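Side-chain contacts in Arf-GAP with coiled-coil, ANK repeat and PH domain-containing protein 2 (Homo sapiens, PDB 6IF3), which acts as a GTPase-activating protein for the small GTPase ARF6 and uses its ankyrin-repeat domain, the part described here, to interact with RAB35: residues Leu96-Gly101 with Gln155-Asp160; Ser116-Val119 with Asp125-Thr128. One frame throughout, in Å; residues are numbered along the deposited sequence.

How the interactions relate
Both contacts lie in or against the ankyrin-repeat region and are built mainly from aliphatic carbons, without a direct hydrogen bond across either. Interaction 2 is buried: it pairs helix 114-120 with helix 124-141 inside the third repeat, only a few residues apart in sequence. Interaction 1 is partly exposed and joins helix 91-99 of the second repeat to the late helix 157-161, so polar groups and a water enter at its margin. Helix 124-141 ties the two together, since L98 and I157 of interaction 1 also touch it, while I126 of interaction 2 reaches helix 91-99. The centres are 14 Å apart and the contacts do not touch.

Interaction 1: residues Leu96-Gly101 with Gln155-Asp160; sequences LFLKRG and QDIFRD
L98 meets I157 through carbon alone: its CB lies 3.8 Å from I157 CD1, the end of the isoleucine's longer branch. This branch is carried toward helix 91-99 with CG1 seated between the backbone N and the carbonyl carbon (chi1 62°), and its extended second torsion sets CD1 at the front. Both residues also pack on helix 124-141, L98 on L129 and I157 on L132, so the methyl group enters where three helices converge. The scaffold on the L98 side is an ankyrin repeat, the second, and helix 91-99 is its second helix.

K99, next along the helix, uses its chain in two ways. The lysine and isoleucine chains lie side by side, pointing opposite ways, with K99 CG 3.9 Å from I157 CD1. K99 CE approaches F158 CB at 4.2 Å, the two side chains crossing at a slant; the ring of F158 swings off from the contact. Bends at chi3 and chi4 bring the ammonium group beside the start of helix 157-161. K99 NZ donates to a water at 2.9 Å. The same water accepts from F158 N at 3.0 Å and donates to D156 OD1 at 2.8 Å. K99 NZ and D156 OD1 remain 5.3 Å apart, so the charged atoms do not touch; the water bridges them, and any direct attraction is probably weakened by that separation.

Beyond K99 the helix closes in a Schellman motif: G101, with positive phi, is C-prime, A102 N bonds to F97 O and G101 N to L98 O. On the opposite segment D156 is the N-cap of helix 157-161. The D156 OD1 that takes the water also accepts from R159 N at 3.1 Å with an N-H...O angle of 160°, the donor standing 69° out of the carboxylate plane.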
loop_
_atom_site.group_PDB
_atom_site.type_symbol
_atom_site.label_atom_id
_atom_site.label_comp_id
_atom_site.label_asym_id
_atom_site.label_seq_id
_atom_site.Cartn_x
_atom_site.Cartn_y
_atom_site.Cartn_z
ATOM N N LEU A 96 8.924 -11.911 -0.108
ATOM C CA LEU A 96 9.353 -13.052 0.710
ATOM C C LEU A 96 9.715 -12.626 2.138
ATOM O O LEU A 96 9.227 -13.186 3.113
ATOM C CB LEU A 96 10.538 -13.722 0.038
ATOM C CG LEU A 96 11.200 -14.792 0.929
ATOM C CD1 LEU A 96 10.341 -16.016 1.084
ATOM C CD2 LEU A 96 12.583 -15.126 0.357
ATOM N N PHE A 97 10.534 -11.596 2.240
ATOM C CA PHE A 97 10.970 -11.140 3.557
ATOM C C PHE A 97 9.803 -10.636 4.383
ATOM O O PHE A 97 9.738 -10.922 5.574
ATOM C CB PHE A 97 12.050 -10.050 3.431
ATOM C CG PHE A 97 13.332 -10.544 2.833
ATOM C CD1 PHE A 97 13.717 -11.883 2.957
ATOM C CD2 PHE A 97 14.161 -9.679 2.128
ATOM C CE1 PHE A 97 14.908 -12.342 2.381
ATOM C CE2 PHE A 97 15.345 -10.113 1.546
ATOM C CZ PHE A 97 15.729 -11.440 1.666
ATOM N N LEU A 98 8.879 -9.899 3.770
ATOM C CA LEU A 98 7.713 -9.421 4.512
ATOM C C LEU A 98 6.895 -10.620 5.040
ATOM O O LEU A 98 6.463 -10.609 6.198
ATOM C CB LEU A 98 6.867 -8.495 3.627
ATOM C CG LEU A 98 7.539 -7.144 3.346
ATOM C CD1 LEU A 98 6.702 -6.358 2.326
ATOM C CD2 LEU A 98 7.655 -6.325 4.645
ATOM N N LYS A 99 6.695 -11.659 4.219
ATOM C CA LYS A 99 5.920 -12.823 4.643
ATOM C C LYS A 99 6.661 -13.646 5.684
ATOM O O LYS A 99 6.047 -14.413 6.429
ATOM C CB LYS A 99 5.574 -13.702 3.445
ATOM C CG LYS A 99 4.484 -13.084 2.608
ATOM C CD LYS A 99 4.347 -13.737 1.252
ATOM C CE LYS A 99 3.941 -15.199 1.357
ATOM N NZ LYS A 99 2.595 -15.467 1.963
ATOM N N ARG A 100 7.975 -13.467 5.752
ATOM C CA ARG A 100 8.772 -14.205 6.731
ATOM C C ARG A 100 9.079 -13.400 7.990
ATOM O O ARG A 100 9.983 -13.745 8.746
ATOM C CB ARG A 100 10.071 -14.695 6.091
ATOM C CG ARG A 100 9.855 -15.801 5.079
ATOM C CD ARG A 100 9.010 -16.930 5.651
ATOM N NE ARG A 100 7.930 -17.296 4.741
ATOM C CZ ARG A 100 8.109 -17.976 3.616
ATOM N NH1 ARG A 100 9.324 -18.384 3.275
ATOM N NH2 ARG A 100 7.080 -18.247 2.833
ATOM N N GLY A 101 8.335 -12.322 8.213
ATOM C CA GLY A 101 8.419 -11.556 9.456
ATOM C C GLY A 101 9.540 -10.524 9.560
ATOM O O GLY A 101 9.898 -10.073 10.655
ATOM N N GLN A 155 -4.502 -9.069 4.223
ATOM C CA GLN A 155 -4.109 -8.876 2.832
ATOM C C GLN A 155 -3.178 -9.977 2.370
ATOM O O GLN A 155 -2.175 -10.244 3.006
ATOM C CB GLN A 155 -3.403 -7.525 2.623
ATOM C CG GLN A 155 -4.176 -6.325 3.090
ATOM C CD GLN A 155 -5.547 -6.269 2.482
ATOM O OE1 GLN A 155 -5.715 -6.479 1.275
ATOM N NE2 GLN A 155 -6.548 -6.053 3.323
ATOM N N ASP A 156 -3.519 -10.613 1.253
ATOM C CA ASP A 156 -2.680 -11.647 0.645
ATOM C C ASP A 156 -1.611 -10.964 -0.223
ATOM O O ASP A 156 -1.840 -10.730 -1.424
ATOM C CB ASP A 156 -3.571 -12.569 -0.185
ATOM C CG ASP A 156 -2.838 -13.781 -0.765
ATOM O OD1 ASP A 156 -1.581 -13.807 -0.790
ATOM O OD2 ASP A 156 -3.551 -14.728 -1.199
ATOM N N ILE A 157 -0.453 -10.616 0.338
ATOM C CA ILE A 157 0.456 -9.783 -0.455
ATOM C C ILE A 157 1.143 -10.638 -1.530
ATOM O O ILE A 157 1.655 -10.085 -2.516
ATOM C CB ILE A 157 1.480 -9.034 0.404
ATOM C CG1 ILE A 157 2.374 -10.013 1.157
ATOM C CG2 ILE A 157 0.760 -8.073 1.384
ATOM C CD1 ILE A 157 3.605 -9.327 1.777
ATOM N N PHE A 158 1.169 -11.967 -1.356
ATOM C CA PHE A 158 1.676 -12.792 -2.459
ATOM C C PHE A 158 0.801 -12.627 -3.691
ATOM O O PHE A 158 1.298 -12.534 -4.824
ATOM C CB PHE A 158 1.749 -14.270 -2.101
ATOM C CG PHE A 158 2.040 -15.141 -3.296
ATOM C CD1 PHE A 158 3.322 -15.195 -3.832
ATOM C CD2 PHE A 158 1.014 -15.859 -3.922
ATOM C CE1 PHE A 158 3.579 -15.991 -4.964
ATOM C CE2 PHE A 158 1.262 -16.639 -5.048
ATOM C CZ PHE A 158 2.558 -16.702 -5.576
ATOM N N ARG A 159 -0.513 -12.654 -3.483
ATOM C CA ARG A 159 -1.428 -12.483 -4.596
ATOM C C ARG A 159 -1.179 -11.141 -5.271
ATOM O O ARG A 159 -1.161 -11.045 -6.509
ATOM C CB ARG A 159 -2.885 -12.562 -4.127
ATOM C CG ARG A 159 -3.871 -12.594 -5.319
ATOM C CD ARG A 159 -5.286 -12.676 -4.840
ATOM N NE ARG A 159 -6.213 -12.961 -5.927
ATOM C CZ ARG A 159 -7.510 -13.175 -5.748
ATOM N NH1 ARG A 159 -8.007 -13.109 -4.512
ATOM N NH2 ARG A 159 -8.302 -13.477 -6.778
ATOM N N ASP A 160 -0.980 -10.106 -4.465
ATOM C CA ASP A 160 -0.671 -8.772 -5.012
ATOM C C ASP A 160 0.683 -8.730 -5.740
ATOM O O ASP A 160 0.823 -7.984 -6.729
ATOM C CB ASP A 160 -0.668 -7.738 -3.901
ATOM C CG ASP A 160 -2.004 -7.656 -3.211
ATOM O OD1 ASP A 160 -3.019 -7.773 -3.911
ATOM O OD2 ASP A 160 -2.047 -7.498 -1.982
HETATM O O HOH W 1 0.546 -13.638 1.030
#

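Interaction 2: residues Ser116-Val119 with Asp125-Thr128; sequences SIAV and DIVT
A118 offers a single methyl to two branches of the neighbouring helix. Its CB is 3.5 Å from V127 CG2 and 4.0 Å from I126 CG2, so the small side chain enters between consecutive β-branched residues. I126 contributes its short branch rather than its long one, because with chi1 at -67° CG2 lies anti to the backbone N. V127 in turn is the main projection from the other side: CG2 presses on the backbone as well as the side chain of A118, reaching A118 C at 3.5 Å and V119 N at 3.7 Å. The short side chain of A118 is consistent with the close approach of the two helices, 5.6 Å between A118 CA and V127 CA.

The pair is the helix-turn-helix of an ankyrin repeat, here the third, in which helix 114-120 and the start of helix 124-141 run antiparallel after a short turn. Helices from the preceding repeat cover its flank: A118 touches T86 on helix 81-88, and I126 packs on T91 and V94 of helix 91-99. V127 also packs on an apolar side chain of the partner protein's chain.

V119 forms the other side of the hollow that receives V127. The CG2 methyls of V119 and V127 are 4.0 Å apart, with the side chains slanting across one another; in both residues CG2 stands anti to the carbonyl carbon, beside the backbone N, as the chi1 values of 166° and 169° require.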
loop_
_atom_site.group_PDB
_atom_site.type_symbol
_atom_site.label_atom_id
_atom_site.label_comp_id
_atom_site.label_asym_id
_atom_site.label_seq_id
_atom_site.Cartn_x
_atom_site.Cartn_y
_atom_site.Cartn_z
ATOM N N SER A 116 10.763 4.580 3.381
ATOM C CA SER A 116 11.247 5.908 2.960
ATOM C C SER A 116 12.054 5.756 1.669
ATOM O O SER A 116 11.983 6.589 0.781
ATOM C CB SER A 116 12.063 6.584 4.062
ATOM O OG SER A 116 13.334 5.976 4.245
ATOM N N ILE A 117 12.825 4.688 1.578
ATOM C CA ILE A 117 13.654 4.419 0.399
ATOM C C ILE A 117 12.764 4.177 -0.827
ATOM O O ILE A 117 12.958 4.808 -1.877
ATOM C CB ILE A 117 14.579 3.230 0.683
ATOM C CG1 ILE A 117 15.562 3.645 1.770
ATOM C CG2 ILE A 117 15.309 2.770 -0.589
ATOM C CD1 ILE A 117 16.378 2.500 2.301
ATOM N N ALA A 118 11.794 3.285 -0.681
ATOM C CA ALA A 118 10.840 2.996 -1.769
ATOM C C ALA A 118 10.028 4.201 -2.225
ATOM O O ALA A 118 9.781 4.353 -3.421
ATOM C CB ALA A 118 9.916 1.841 -1.324
ATOM N N VAL A 119 9.631 5.061 -1.293
ATOM C CA VAL A 119 8.881 6.252 -1.638
ATOM C C VAL A 119 9.790 7.207 -2.407
ATOM O O VAL A 119 9.370 7.808 -3.407
ATOM C CB VAL A 119 8.298 6.951 -0.379
ATOM C CG1 VAL A 119 7.815 8.338 -0.706
ATOM C CG2 VAL A 119 7.143 6.156 0.182
ATOM N N ASP A 125 5.358 -0.627 -6.811
ATOM C CA ASP A 125 5.162 -2.011 -6.401
ATOM C C ASP A 125 5.720 -2.250 -5.004
ATOM O O ASP A 125 5.072 -2.910 -4.185
ATOM C CB ASP A 125 5.824 -2.981 -7.393
ATOM C CG ASP A 125 5.060 -3.112 -8.688
ATOM O OD1 ASP A 125 3.893 -2.649 -8.762
ATOM O OD2 ASP A 125 5.593 -3.707 -9.648
ATOM N N ILE A 126 6.923 -1.747 -4.720
ATOM C CA ILE A 126 7.500 -2.050 -3.420
ATOM C C ILE A 126 6.802 -1.224 -2.341
ATOM O O ILE A 126 6.578 -1.717 -1.238
ATOM C CB ILE A 126 9.028 -1.847 -3.411
ATOM C CG1 ILE A 126 9.662 -2.909 -4.323
ATOM C CG2 ILE A 126 9.591 -2.050 -1.998
ATOM C CD1 ILE A 126 11.204 -2.957 -4.319
ATOM N N VAL A 127 6.423 0.014 -2.639
ATOM C CA VAL A 127 5.664 0.773 -1.639
ATOM C C VAL A 127 4.359 0.034 -1.319
ATOM O O VAL A 127 3.947 -0.057 -0.149
ATOM C CB VAL A 127 5.370 2.209 -2.102
ATOM C CG1 VAL A 127 4.368 2.877 -1.191
ATOM C CG2 VAL A 127 6.688 3.025 -2.186
ATOM N N THR A 128 3.701 -0.475 -2.357
ATOM C CA THR A 128 2.441 -1.203 -2.166
ATOM C C THR A 128 2.614 -2.428 -1.237
ATOM O O THR A 128 1.834 -2.602 -0.288
ATOM C CB THR A 128 1.856 -1.648 -3.494
ATOM O OG1 THR A 128 1.483 -0.474 -4.242
ATOM C CG2 THR A 128 0.587 -2.541 -3.290
#